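Side-chain contacts in alpha-glucosidase (Pseudoalteromonas sp. K8, PDB 5HQA), which hydrolyses alpha-glucosides as a calcium-binding family 97 glycoside hydrolase, here holding the inhibitor acarbose: residues E455-Q460 against F480-A485; F337-L342 against V351-H356; A543-Q548 against H614-G619; K30-N35 against F174-G179. One frame throughout, in Å; residues are numbered along the deposited sequence.

Contact 1 of 4, residues E455-Q460 against F480-A485; sequences EGARGQ and FTRMLA. With CA (calcium ion), chain C; AC1 (4,6-dideoxy-4-{[(1S,4R,5S,6S)-4,5,6-trihydroxy-3-(hydroxymethyl)cyclohex-2-en-1-yl]amino}-alpha-D-glucopyranose), chain B.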
loop_
_atom_site.group_PDB
_atom_site.type_symbol
_atom_site.label_atom_id
_atom_site.label_comp_id
_atom_site.label_asym_id
_atom_site.label_seq_id
_atom_site.Cartn_x
_atom_site.Cartn_y
_atom_site.Cartn_z
ATOM N N GLU A 455 -5.897 -1.078 -1.960
ATOM C CA GLU A 455 -5.613 -2.505 -2.036
ATOM C C GLU A 455 -4.305 -2.701 -2.810
ATOM O O GLU A 455 -3.223 -2.551 -2.232
ATOM C CB GLU A 455 -6.796 -3.246 -2.664
ATOM C CG GLU A 455 -6.749 -4.747 -2.489
ATOM C CD GLU A 455 -7.987 -5.421 -3.063
ATOM O OE1 GLU A 455 -8.257 -5.255 -4.274
ATOM O OE2 GLU A 455 -8.702 -6.095 -2.292
ATOM N N GLY A 456 -4.368 -3.011 -4.102
ATOM C CA GLY A 456 -3.125 -3.062 -4.879
ATOM C C GLY A 456 -2.199 -4.212 -4.532
ATOM O O GLY A 456 -0.962 -4.056 -4.564
ATOM N N ALA A 457 -2.773 -5.370 -4.213
ATOM C CA ALA A 457 -2.126 -6.617 -3.824
ATOM C C ALA A 457 -3.254 -7.599 -3.546
ATOM O O ALA A 457 -4.414 -7.199 -3.395
ATOM C CB ALA A 457 -1.234 -6.456 -2.579
ATOM N N ARG A 458 -2.913 -8.881 -3.474
ATOM C CA ARG A 458 -3.906 -9.873 -3.078
ATOM C C ARG A 458 -4.213 -9.737 -1.589
ATOM O O ARG A 458 -3.326 -9.914 -0.745
ATOM C CB ARG A 458 -3.405 -11.277 -3.395
ATOM C CG ARG A 458 -3.498 -11.623 -4.876
ATOM C CD ARG A 458 -2.883 -12.994 -5.173
ATOM N NE ARG A 458 -3.510 -14.078 -4.412
ATOM C CZ ARG A 458 -3.986 -15.202 -4.944
ATOM N NH1 ARG A 458 -3.926 -15.413 -6.257
ATOM N NH2 ARG A 458 -4.518 -16.130 -4.156
ATOM N N GLY A 459 -5.468 -9.422 -1.266
ATOM C CA GLY A 459 -5.940 -9.391 0.095
ATOM C C GLY A 459 -6.821 -10.579 0.438
ATOM O O GLY A 459 -6.794 -11.628 -0.223
ATOM N N GLN A 460 -7.630 -10.403 1.490
ATOM C CA GLN A 460 -8.464 -11.484 2.018
ATOM C C GLN A 460 -9.419 -12.053 0.976
ATOM O O GLN A 460 -9.768 -13.241 1.040
ATOM C CB GLN A 460 -9.263 -10.965 3.213
ATOM C CG GLN A 460 -9.932 -12.039 4.051
ATOM C CD GLN A 460 -8.962 -12.666 5.038
ATOM O OE1 GLN A 460 -8.374 -13.719 4.766
ATOM N NE2 GLN A 460 -8.787 -12.018 6.190
ATOM N N PHE A 480 7.267 -7.096 3.428
ATOM C CA PHE A 480 8.551 -6.588 2.957
ATOM C C PHE A 480 8.511 -6.195 1.486
ATOM O O PHE A 480 9.560 -5.923 0.883
ATOM C CB PHE A 480 9.657 -7.621 3.199
ATOM C CG PHE A 480 9.821 -8.008 4.644
ATOM C CD1 PHE A 480 10.627 -7.255 5.490
ATOM C CD2 PHE A 480 9.170 -9.128 5.158
ATOM C CE1 PHE A 480 10.775 -7.601 6.821
ATOM C CE2 PHE A 480 9.312 -9.490 6.492
ATOM C CZ PHE A 480 10.121 -8.730 7.326
ATOM N N THR A 481 7.325 -6.163 0.894
ATOM C CA THR A 481 7.191 -5.754 -0.491
ATOM C C THR A 481 6.087 -4.707 -0.578
ATOM O O THR A 481 6.344 -3.512 -0.403
ATOM C CB THR A 481 6.903 -6.977 -1.375
ATOM O OG1 THR A 481 5.737 -7.662 -0.892
ATOM C CG2 THR A 481 8.089 -7.954 -1.364
ATOM N N ARG A 482 4.850 -5.160 -0.811
ATOM C CA ARG A 482 3.705 -4.256 -0.919
ATOM C C ARG A 482 3.620 -3.274 0.251
ATOM O O ARG A 482 3.340 -2.085 0.053
ATOM C CB ARG A 482 2.418 -5.082 -1.019
ATOM C CG ARG A 482 1.145 -4.299 -0.740
ATOM C CD ARG A 482 0.852 -3.245 -1.816
ATOM N NE ARG A 482 -0.393 -2.544 -1.496
ATOM C CZ ARG A 482 -0.495 -1.577 -0.587
ATOM N NH1 ARG A 482 -1.675 -1.014 -0.345
ATOM N NH2 ARG A 482 0.583 -1.164 0.074
ATOM N N MET A 483 3.858 -3.745 1.482
ATOM C CA MET A 483 3.659 -2.861 2.630
ATOM C C MET A 483 4.742 -1.790 2.739
ATOM O O MET A 483 4.549 -0.812 3.471
ATOM C CB MET A 483 3.580 -3.663 3.932
ATOM C CG MET A 483 2.398 -4.634 3.995
ATOM S SD MET A 483 0.794 -3.935 3.506
ATOM C CE MET A 483 0.515 -2.758 4.827
ATOM N N LEU A 484 5.869 -1.940 2.033
ATOM C CA LEU A 484 6.835 -0.845 1.977
ATOM C C LEU A 484 6.272 0.378 1.257
ATOM O O LEU A 484 6.764 1.494 1.469
ATOM C CB LEU A 484 8.124 -1.303 1.291
ATOM C CG LEU A 484 8.850 -2.512 1.895
ATOM C CD1 LEU A 484 10.167 -2.737 1.157
ATOM C CD2 LEU A 484 9.096 -2.338 3.394
ATOM N N ALA A 485 5.254 0.197 0.413
ATOM C CA ALA A 485 4.678 1.323 -0.311
ATOM C C ALA A 485 3.769 2.174 0.564
ATOM O O ALA A 485 3.653 3.377 0.323
ATOM C CB ALA A 485 3.906 0.828 -1.538
HETATM CA CA CA C . -9.565 -6.494 -5.700
HETATM C C1 AC1 B . -11.699 -9.822 -9.941
HETATM O O2 AC1 B . -9.379 -9.237 -10.042
HETATM C C2 AC1 B . -10.658 -8.773 -9.579
HETATM C C4A AC1 B . -14.937 -5.757 -4.084
HETATM C C3 AC1 B . -10.642 -8.494 -8.099
HETATM O O3 AC1 B . -9.600 -7.554 -7.779
HETATM C C4 AC1 B . -11.994 -8.000 -7.658
HETATM N N4A AC1 B . -11.997 -7.423 -6.276
HETATM C C5 AC1 B . -12.814 -9.276 -7.754
HETATM O O5 AC1 B . -12.983 -9.603 -9.196
HETATM C C6 AC1 B . -14.168 -9.206 -7.119
HETATM C C1B AC1 B . -12.666 -6.078 -6.153
HETATM C C2B AC1 B . -12.522 -5.513 -4.589
HETATM O O2B AC1 B . -11.148 -5.623 -4.217
HETATM C C3B AC1 B . -13.402 -6.181 -3.720
HETATM O O3B AC1 B . -13.182 -5.853 -2.325
HETATM O O4 AC1 B . -15.848 -6.516 -3.313
HETATM C C5B AC1 B . -15.249 -5.914 -5.486
HETATM C C7B AC1 B . -14.032 -6.054 -6.556
HETATM C C6B AC1 B . -16.595 -5.350 -5.971
HETATM O O6B AC1 B . -16.487 -3.962 -6.001
#
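The guanidinium of Arg482 meets the backbone of Glu455 and Gly456 with its edge, the carbonyl oxygens of both lying near its plane, while Ala457 CB lies oblique to it. Two nitrogens grip one atom side-on: NE of Arg482 reaches O of Glu455 at 2.9 Å, nearly in line with the C=O bond (C=O...N 165°), and NH1 of Arg482 donates to that same O of Glu455 over 2.9 Å, tilted 21° from the carbonyl plane. Along the aliphatic chain, Arg482 CG packs on Ala457 CB at 3.7 Å. NH1 also donates to Pro487 O and NH2 to Gly486 O, so the planar group is fixed by backbone carbonyls. A leucine in place of Arg482 would probably leave the buried Glu455 carbonyl without both donors and let the loop shift. The side chain of the same Glu455, extended beyond CG, binds the calcium ion through OE1 at 2.3 Å; Glu154, Glu437 and Glu461 complete the protein side of the site. The acarbose unit coordinates the same ion through O3, N4A and O2B. Residues 455-460 follow strand 451-454 of the parallel barrel sheet and precede helix 462-465; Arg482 reaches them from the short helix 482-485.

Contact 2 of 4, residues F337-L342 against V351-H356; sequences FDIAAL and VQLIGH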
loop_
_atom_site.group_PDB
_atom_site.type_symbol
_atom_site.label_atom_id
_atom_site.label_comp_id
_atom_site.label_asym_id
_atom_site.label_seq_id
_atom_site.Cartn_x
_atom_site.Cartn_y
_atom_site.Cartn_z
ATOM N N PHE A 337 -32.851 -0.317 -1.272
ATOM C CA PHE A 337 -31.821 0.381 -0.506
ATOM C C PHE A 337 -32.280 1.825 -0.321
ATOM O O PHE A 337 -32.162 2.643 -1.239
ATOM C CB PHE A 337 -30.473 0.302 -1.216
ATOM C CG PHE A 337 -29.323 0.793 -0.389
ATOM C CD1 PHE A 337 -28.822 2.068 -0.563
ATOM C CD2 PHE A 337 -28.744 -0.024 0.567
ATOM C CE1 PHE A 337 -27.752 2.519 0.200
ATOM C CE2 PHE A 337 -27.673 0.418 1.328
ATOM C CZ PHE A 337 -27.178 1.689 1.143
ATOM N N ASP A 338 -32.792 2.142 0.868
ATOM C CA ASP A 338 -33.412 3.441 1.158
ATOM C C ASP A 338 -32.349 4.337 1.787
ATOM O O ASP A 338 -32.144 4.318 3.003
ATOM C CB ASP A 338 -34.615 3.238 2.080
ATOM C CG ASP A 338 -35.415 4.511 2.315
ATOM O OD1 ASP A 338 -34.886 5.624 2.118
ATOM O OD2 ASP A 338 -36.586 4.387 2.727
ATOM N N ILE A 339 -31.697 5.163 0.966
ATOM C CA ILE A 339 -30.522 5.876 1.463
ATOM C C ILE A 339 -30.916 7.005 2.419
ATOM O O ILE A 339 -30.141 7.361 3.315
ATOM C CB ILE A 339 -29.654 6.373 0.285
ATOM C CG1 ILE A 339 -28.230 6.682 0.771
ATOM C CG2 ILE A 339 -30.277 7.585 -0.395
ATOM C CD1 ILE A 339 -27.212 6.946 -0.335
ATOM N N ALA A 340 -32.120 7.570 2.272
ATOM C CA ALA A 340 -32.577 8.583 3.217
ATOM C C ALA A 340 -32.871 7.970 4.575
ATOM O O ALA A 340 -32.517 8.543 5.612
ATOM C CB ALA A 340 -33.811 9.292 2.670
ATOM N N ALA A 341 -33.506 6.795 4.587
ATOM C CA ALA A 341 -33.740 6.089 5.840
ATOM C C ALA A 341 -32.425 5.714 6.513
ATOM O O ALA A 341 -32.277 5.860 7.732
ATOM C CB ALA A 341 -34.588 4.844 5.585
ATOM N N LEU A 342 -31.451 5.240 5.733
ATOM C CA LEU A 342 -30.174 4.847 6.316
ATOM C C LEU A 342 -29.369 6.058 6.772
ATOM O O LEU A 342 -28.596 5.961 7.737
ATOM C CB LEU A 342 -29.391 4.005 5.311
ATOM C CG LEU A 342 -30.088 2.682 4.998
ATOM C CD1 LEU A 342 -29.462 2.007 3.786
ATOM C CD2 LEU A 342 -30.030 1.762 6.206
ATOM N N VAL A 351 -23.232 5.252 13.669
ATOM C CA VAL A 351 -22.450 4.428 12.756
ATOM C C VAL A 351 -22.636 4.977 11.354
ATOM O O VAL A 351 -23.770 5.203 10.919
ATOM C CB VAL A 351 -22.897 2.959 12.816
ATOM C CG1 VAL A 351 -22.123 2.131 11.780
ATOM C CG2 VAL A 351 -22.740 2.417 14.229
ATOM N N GLN A 352 -21.547 5.178 10.632
ATOM C CA GLN A 352 -21.703 5.784 9.322
ATOM C C GLN A 352 -21.825 4.741 8.225
ATOM O O GLN A 352 -21.330 3.618 8.344
ATOM C CB GLN A 352 -20.548 6.727 9.026
ATOM C CG GLN A 352 -20.858 8.111 9.534
ATOM C CD GLN A 352 -19.730 9.019 9.296
ATOM O OE1 GLN A 352 -18.665 8.837 9.873
ATOM N NE2 GLN A 352 -19.919 9.992 8.412
ATOM N N LEU A 353 -22.528 5.118 7.162
ATOM C CA LEU A 353 -22.472 4.360 5.924
ATOM C C LEU A 353 -21.163 4.682 5.213
ATOM O O LEU A 353 -20.783 5.853 5.101
ATOM C CB LEU A 353 -23.667 4.709 5.037
ATOM C CG LEU A 353 -23.720 4.105 3.636
ATOM C CD1 LEU A 353 -23.899 2.599 3.701
ATOM C CD2 LEU A 353 -24.851 4.746 2.846
ATOM N N ILE A 354 -20.459 3.651 4.761
ATOM C CA ILE A 354 -19.265 3.824 3.944
ATOM C C ILE A 354 -19.678 3.590 2.496
ATOM O O ILE A 354 -20.279 2.557 2.176
ATOM C CB ILE A 354 -18.138 2.878 4.390
ATOM C CG1 ILE A 354 -17.647 3.306 5.774
ATOM C CG2 ILE A 354 -17.001 2.865 3.390
ATOM C CD1 ILE A 354 -16.777 2.284 6.449
ATOM N N GLY A 355 -19.406 4.576 1.631
ATOM C CA GLY A 355 -19.863 4.517 0.258
ATOM C C GLY A 355 -19.024 3.578 -0.594
ATOM O O GLY A 355 -17.948 3.121 -0.200
ATOM N N HIS A 356 -19.535 3.285 -1.787
ATOM C CA HIS A 356 -18.874 2.328 -2.669
ATOM C C HIS A 356 -19.144 2.710 -4.112
ATOM O O HIS A 356 -20.307 2.817 -4.515
ATOM C CB HIS A 356 -19.351 0.897 -2.415
ATOM C CG HIS A 356 -18.592 -0.123 -3.201
ATOM N ND1 HIS A 356 -19.206 -1.039 -4.029
ATOM C CD2 HIS A 356 -17.260 -0.356 -3.300
ATOM C CE1 HIS A 356 -18.286 -1.804 -4.592
ATOM N NE2 HIS A 356 -17.096 -1.412 -4.166
#
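Leu353 pushes its CD2 methyl against the edge of the Phe337 ring, close to the ring plane, with CZ of Phe337 4.2 Å from CD2 of Leu353. In one of its two conformers Ile339 also comes near, its CG1 4.4 Å from Leu353 CD2. One face of the Phe337 ring takes Leu342 CD1, set toward the rim, so that the phenyl is touched at an edge by the strand and on a face by the helix that follows. CG of Phe337 stands anti to the backbone N (chi1 -170°), which turns the ring toward Leu353. Outside the pair, Val310 of the adjacent strand touches both Phe337 and Leu353. The helix start is fixed by Asp338 at the N-cap, OD1 of Asp338 accepting from N of Ala341 at 3.1 Å, from above the carboxylate plane. Helix 339-349 leads directly into strand 352-358, and the packing of this helix and of Phe337 against the strand is the helix-on-strand layer of a TIM-barrel catalytic domain.

Contact 3 of 4, residues A543-Q548 against H614-G619; sequences AFQFIQ and HIYKDG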
loop_
_atom_site.group_PDB
_atom_site.type_symbol
_atom_site.label_atom_id
_atom_site.label_comp_id
_atom_site.label_asym_id
_atom_site.label_seq_id
_atom_site.Cartn_x
_atom_site.Cartn_y
_atom_site.Cartn_z
ATOM N N ALA A 543 -12.073 -14.137 21.383
ATOM C CA ALA A 543 -11.156 -13.732 20.324
ATOM C C ALA A 543 -11.553 -12.381 19.753
ATOM O O ALA A 543 -10.691 -11.553 19.432
ATOM C CB ALA A 543 -11.132 -14.791 19.219
ATOM N N PHE A 544 -12.860 -12.143 19.612
ATOM C CA PHE A 544 -13.340 -10.892 19.034
ATOM C C PHE A 544 -12.922 -9.689 19.871
ATOM O O PHE A 544 -12.804 -8.576 19.341
ATOM C CB PHE A 544 -14.865 -10.952 18.899
ATOM C CG PHE A 544 -15.457 -9.838 18.070
ATOM C CD1 PHE A 544 -14.884 -9.470 16.863
ATOM C CD2 PHE A 544 -16.616 -9.191 18.486
ATOM C CE1 PHE A 544 -15.442 -8.465 16.095
ATOM C CE2 PHE A 544 -17.181 -8.180 17.724
ATOM C CZ PHE A 544 -16.587 -7.815 16.531
ATOM N N GLN A 545 -12.683 -9.893 21.172
ATOM C CA GLN A 545 -12.293 -8.782 22.037
ATOM C C GLN A 545 -11.017 -8.099 21.546
ATOM O O GLN A 545 -10.880 -6.875 21.683
ATOM C CB GLN A 545 -12.117 -9.268 23.479
ATOM C CG GLN A 545 -11.921 -8.137 24.483
ATOM C CD GLN A 545 -13.147 -7.247 24.597
ATOM O OE1 GLN A 545 -14.248 -7.714 24.908
ATOM N NE2 GLN A 545 -12.965 -5.958 24.338
ATOM N N PHE A 546 -10.080 -8.851 20.958
ATOM C CA PHE A 546 -8.879 -8.190 20.457
ATOM C C PHE A 546 -9.212 -7.211 19.340
ATOM O O PHE A 546 -8.665 -6.103 19.292
ATOM C CB PHE A 546 -7.841 -9.188 19.955
ATOM C CG PHE A 546 -6.575 -8.513 19.516
ATOM C CD1 PHE A 546 -5.667 -8.049 20.465
ATOM C CD2 PHE A 546 -6.321 -8.276 18.169
ATOM C CE1 PHE A 546 -4.501 -7.385 20.073
ATOM C CE2 PHE A 546 -5.163 -7.616 17.771
ATOM C CZ PHE A 546 -4.254 -7.168 18.728
ATOM N N ILE A 547 -10.097 -7.607 18.422
ATOM C CA ILE A 547 -10.480 -6.716 17.332
ATOM C C ILE A 547 -11.211 -5.496 17.878
ATOM O O ILE A 547 -11.023 -4.373 17.396
ATOM C CB ILE A 547 -11.331 -7.476 16.299
ATOM C CG1 ILE A 547 -10.535 -8.647 15.725
ATOM C CG2 ILE A 547 -11.785 -6.539 15.185
ATOM C CD1 ILE A 547 -11.294 -9.456 14.658
ATOM N N GLN A 548 -12.053 -5.693 18.895
ATOM C CA GLN A 548 -12.721 -4.558 19.515
ATOM C C GLN A 548 -11.726 -3.612 20.164
ATOM O O GLN A 548 -11.943 -2.396 20.174
ATOM C CB GLN A 548 -13.720 -5.036 20.559
ATOM C CG GLN A 548 -14.917 -5.761 19.987
ATOM C CD GLN A 548 -15.812 -6.272 21.086
ATOM O OE1 GLN A 548 -15.641 -7.390 21.562
ATOM N NE2 GLN A 548 -16.747 -5.443 21.524
ATOM N N HIS A 614 -2.186 -8.929 27.284
ATOM C CA HIS A 614 -3.342 -9.754 26.949
ATOM C C HIS A 614 -2.929 -10.482 25.676
ATOM O O HIS A 614 -2.884 -9.883 24.598
ATOM C CB HIS A 614 -4.589 -8.893 26.775
ATOM C CG HIS A 614 -5.871 -9.633 26.984
ATOM N ND1 HIS A 614 -7.103 -9.016 26.945
ATOM C CD2 HIS A 614 -6.116 -10.944 27.229
ATOM C CE1 HIS A 614 -8.052 -9.913 27.156
ATOM N NE2 HIS A 614 -7.480 -11.090 27.332
ATOM N N ILE A 615 -2.559 -11.752 25.812
ATOM C CA ILE A 615 -1.854 -12.489 24.767
ATOM C C ILE A 615 -2.839 -13.424 24.080
ATOM O O ILE A 615 -3.457 -14.265 24.737
ATOM C CB ILE A 615 -0.672 -13.282 25.348
ATOM C CG1 ILE A 615 0.343 -12.344 26.006
ATOM C CG2 ILE A 615 -0.023 -14.141 24.277
ATOM C CD1 ILE A 615 1.322 -13.062 26.906
ATOM N N TYR A 616 -2.988 -13.281 22.763
ATOM C CA TYR A 616 -3.830 -14.156 21.952
ATOM C C TYR A 616 -2.891 -14.944 21.049
ATOM O O TYR A 616 -2.277 -14.371 20.144
ATOM C CB TYR A 616 -4.832 -13.354 21.118
ATOM C CG TYR A 616 -5.779 -12.461 21.900
ATOM C CD1 TYR A 616 -5.339 -11.259 22.461
ATOM C CD2 TYR A 616 -7.123 -12.800 22.045
ATOM C CE1 TYR A 616 -6.212 -10.436 23.169
ATOM C CE2 TYR A 616 -8.002 -11.987 22.746
ATOM C CZ TYR A 616 -7.543 -10.808 23.307
ATOM O OH TYR A 616 -8.422 -10.005 23.997
ATOM N N LYS A 617 -2.768 -16.249 21.288
ATOM C CA LYS A 617 -1.760 -17.029 20.586
ATOM C C LYS A 617 -2.331 -18.377 20.170
ATOM O O LYS A 617 -3.387 -18.814 20.646
ATOM C CB LYS A 617 -0.516 -17.242 21.452
ATOM C CG LYS A 617 -0.824 -17.884 22.801
ATOM C CD LYS A 617 0.456 -18.186 23.559
ATOM C CE LYS A 617 0.210 -18.264 25.048
ATOM N NZ LYS A 617 1.383 -18.828 25.771
ATOM N N ASP A 618 -1.601 -19.032 19.268
ATOM C CA ASP A 618 -1.962 -20.371 18.830
ATOM C C ASP A 618 -1.984 -21.320 20.012
ATOM O O ASP A 618 -1.073 -21.312 20.846
ATOM C CB ASP A 618 -0.966 -20.871 17.787
ATOM C CG ASP A 618 -1.035 -20.085 16.493
ATOM O OD1 ASP A 618 0.020 -19.599 16.022
ATOM O OD2 ASP A 618 -2.150 -19.951 15.949
ATOM N N GLY A 619 -3.027 -22.140 20.081
ATOM C CA GLY A 619 -3.048 -23.204 21.058
ATOM C C GLY A 619 -1.931 -24.205 20.839
ATOM O O GLY A 619 -1.312 -24.281 19.778
#
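A first torsion of -177° at Phe546 swings its ring off the helix toward Tyr616, whose own CG stands anti to its carbonyl carbon, so that helix and strand send the two aromatic side chains into each other. CB of Phe546 sits over the centre of the tyrosine ring, 3.8 Å from the Tyr616 centroid, a CH-pi contact almost straight over the face. The phenyl beyond it turns its edge toward that face in an offset edge-to-face pair, planes at 61°, and CD1 of Phe546 comes within 3.6 Å of CE1 of Tyr616. Helix 541-549 of the barrel domain thus lies against strand 611-618 of the C-terminal antiparallel sheet, their local directions 124° apart. An alanine in place of Tyr616 would probably leave Phe546 CB without the ring beneath it and open a gap between helix and sheet. At the phenol end, OH of Tyr616 lies 3.8 Å from CB of Gln545, whose amide turns off to bond Asp549. Leu517 of helix 513-522 and Ile633 of the neighbouring strand also touch the tyrosine.

Contact 4 of 4, residues K30-N35 against F174-G179; sequences KTVINN and FKNQDG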
loop_
_atom_site.group_PDB
_atom_site.type_symbol
_atom_site.label_atom_id
_atom_site.label_comp_id
_atom_site.label_asym_id
_atom_site.label_seq_id
_atom_site.Cartn_x
_atom_site.Cartn_y
_atom_site.Cartn_z
ATOM N N LYS A 30 31.055 -1.313 0.131
ATOM C CA LYS A 30 30.938 -2.352 -0.884
ATOM C C LYS A 30 29.913 -1.893 -1.908
ATOM O O LYS A 30 28.799 -1.510 -1.537
ATOM C CB LYS A 30 30.507 -3.694 -0.275
ATOM C CG LYS A 30 31.434 -4.212 0.808
ATOM C CD LYS A 30 30.838 -5.432 1.489
ATOM C CE LYS A 30 31.832 -6.581 1.530
ATOM N NZ LYS A 30 31.675 -7.424 2.755
ATOM N N THR A 31 30.283 -1.925 -3.186
ATOM C CA THR A 31 29.349 -1.523 -4.232
ATOM C C THR A 31 28.137 -2.447 -4.246
ATOM O O THR A 31 28.281 -3.668 -4.343
ATOM C CB THR A 31 30.040 -1.558 -5.597
ATOM O OG1 THR A 31 31.228 -0.767 -5.551
ATOM C CG2 THR A 31 29.115 -1.019 -6.686
ATOM N N VAL A 32 26.940 -1.869 -4.145
ATOM C CA VAL A 32 25.717 -2.639 -4.284
ATOM C C VAL A 32 24.969 -2.302 -5.565
ATOM O O VAL A 32 24.282 -3.173 -6.111
ATOM C CB VAL A 32 24.796 -2.483 -3.052
ATOM C CG1 VAL A 32 25.450 -3.120 -1.845
ATOM C CG2 VAL A 32 24.498 -1.020 -2.760
ATOM N N ILE A 33 25.110 -1.081 -6.077
ATOM C CA ILE A 33 24.547 -0.671 -7.358
ATOM C C ILE A 33 25.711 -0.228 -8.239
ATOM O O ILE A 33 26.413 0.738 -7.910
ATOM C CB ILE A 33 23.512 0.460 -7.200
ATOM C CG1 ILE A 33 22.323 0.010 -6.326
ATOM C CG2 ILE A 33 23.032 0.967 -8.573
ATOM C CD1 ILE A 33 21.475 -1.083 -6.941
ATOM N N ASN A 34 25.938 -0.955 -9.337
ATOM C CA ASN A 34 26.988 -0.615 -10.281
ATOM C C ASN A 34 26.564 0.593 -11.109
ATOM O O ASN A 34 25.435 1.074 -11.006
ATOM C CB ASN A 34 27.284 -1.807 -11.188
ATOM C CG ASN A 34 27.999 -2.936 -10.462
ATOM O OD1 ASN A 34 28.734 -2.708 -9.506
ATOM N ND2 ASN A 34 27.792 -4.159 -10.925
ATOM N N ASN A 35 27.478 1.079 -11.957
ATOM C CA ASN A 35 27.181 2.169 -12.887
ATOM C C ASN A 35 25.816 1.971 -13.528
ATOM O O ASN A 35 25.569 0.954 -14.186
ATOM C CB ASN A 35 28.241 2.247 -13.989
ATOM C CG ASN A 35 29.600 2.624 -13.471
ATOM O OD1 ASN A 35 29.728 3.422 -12.543
ATOM N ND2 ASN A 35 30.636 2.048 -14.076
ATOM N N PHE A 174 14.840 -7.358 -2.773
ATOM C CA PHE A 174 15.749 -8.480 -2.942
ATOM C C PHE A 174 16.872 -8.354 -1.918
ATOM O O PHE A 174 17.000 -7.340 -1.226
ATOM C CB PHE A 174 16.284 -8.535 -4.385
ATOM C CG PHE A 174 17.000 -7.275 -4.816
ATOM C CD1 PHE A 174 16.290 -6.212 -5.370
ATOM C CD2 PHE A 174 18.374 -7.160 -4.668
ATOM C CE1 PHE A 174 16.952 -5.055 -5.767
ATOM C CE2 PHE A 174 19.036 -6.010 -5.057
ATOM C CZ PHE A 174 18.327 -4.963 -5.605
ATOM N N LYS A 175 17.678 -9.407 -1.799
ATOM C CA LYS A 175 18.865 -9.351 -0.957
ATOM C C LYS A 175 20.056 -9.862 -1.751
ATOM O O LYS A 175 19.915 -10.722 -2.624
ATOM C CB LYS A 175 18.711 -10.168 0.337
ATOM C CG LYS A 175 18.583 -11.654 0.120
ATOM C CD LYS A 175 18.633 -12.411 1.448
ATOM C CE LYS A 175 18.498 -13.910 1.212
ATOM N NZ LYS A 175 18.507 -14.689 2.485
ATOM N N ASN A 176 21.233 -9.319 -1.458
ATOM C CA ASN A 176 22.421 -9.846 -2.108
ATOM C C ASN A 176 23.050 -10.903 -1.203
ATOM O O ASN A 176 22.554 -11.204 -0.112
ATOM C CB ASN A 176 23.383 -8.715 -2.512
ATOM C CG ASN A 176 24.052 -8.014 -1.332
ATOM O OD1 ASN A 176 24.104 -8.527 -0.218
ATOM N ND2 ASN A 176 24.602 -6.825 -1.600
ATOM N N GLN A 177 24.142 -11.506 -1.672
ATOM C CA GLN A 177 24.698 -12.635 -0.944
ATOM C C GLN A 177 25.288 -12.221 0.398
ATOM O O GLN A 177 25.345 -13.049 1.312
ATOM C CB GLN A 177 25.754 -13.341 -1.787
ATOM C CG GLN A 177 25.972 -14.785 -1.369
ATOM C CD GLN A 177 27.020 -15.479 -2.214
ATOM O OE1 GLN A 177 28.084 -14.912 -2.494
ATOM N NE2 GLN A 177 26.720 -16.707 -2.643
ATOM N N ASP A 178 25.707 -10.959 0.537
ATOM C CA ASP A 178 26.115 -10.405 1.826
ATOM C C ASP A 178 24.966 -10.301 2.825
ATOM O O ASP A 178 25.216 -9.993 3.995
ATOM C CB ASP A 178 26.722 -9.005 1.644
ATOM C CG ASP A 178 28.070 -9.029 0.944
ATOM O OD1 ASP A 178 28.753 -10.074 0.997
ATOM O OD2 ASP A 178 28.452 -8.000 0.341
ATOM N N GLY A 179 23.724 -10.525 2.402
ATOM C CA GLY A 179 22.584 -10.338 3.273
ATOM C C GLY A 179 22.038 -8.925 3.302
ATOM O O GLY A 179 21.077 -8.663 4.039
HETATM O O HOH W 1 24.451 -5.808 -4.635
#
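A single water joins the two segments: it donates to O of Val32 at 3.0 Å and accepts from ND2 of Asn176 at 3.2 Å, and no direct hydrogen bond crosses between them. The same amide nitrogen, ND2 of Asn176, lies 3.8 Å from CG1 of Val32, the two side chains crossing at about a right angle. CG of Asn176 is wedged between its backbone N and carbonyl carbon (chi1 69°), and OD1 accepts from the backbone N of Val180, a bond that fixes which way the amide faces and leaves ND2 for the water. Farther out, at the exposed end, Lys30 and Asp178 approach from opposite directions. CD of Lys30 is 3.7 Å from OD2 of Asp178, whereas NZ of Lys30 stays 4.1 Å from that OD2, beyond a salt bridge, so any attraction is probably modest. Asn176 to Gly179 form a type I beta turn, closed by N of Gly179 bonding to O of Asn176. In residues 30-35, Val32 and Ile33 face Ile25 in a classic beta bulge. Val32 of the bulge meets Asn176 of the turn between two antiparallel sheets, consistent with the galactose-mutarotase-like fold assigned to the N-terminal domain.

Overall arrangement
From the N terminus, contact 4 comes first: it closes a loop of 138 residues, rich in strand and without helix, and joins two sheets of the N-terminal domain. Contact 2 follows within the barrel, closing only the eight residues, nearly all helix, between its segments. Contact 1 then bridges 19 residues and binds the calcium-site loop to a short helix near the centre of the chain. Contact 3 comes last, spanning 65 residues to tie helix 541-549, the last helix of the chain, to the C-terminal sheet. The four loops run in series, none nested or crossed. Contacts 2 and 4 lie on opposite sides of the chain's centre, their own centres about 53 Å apart.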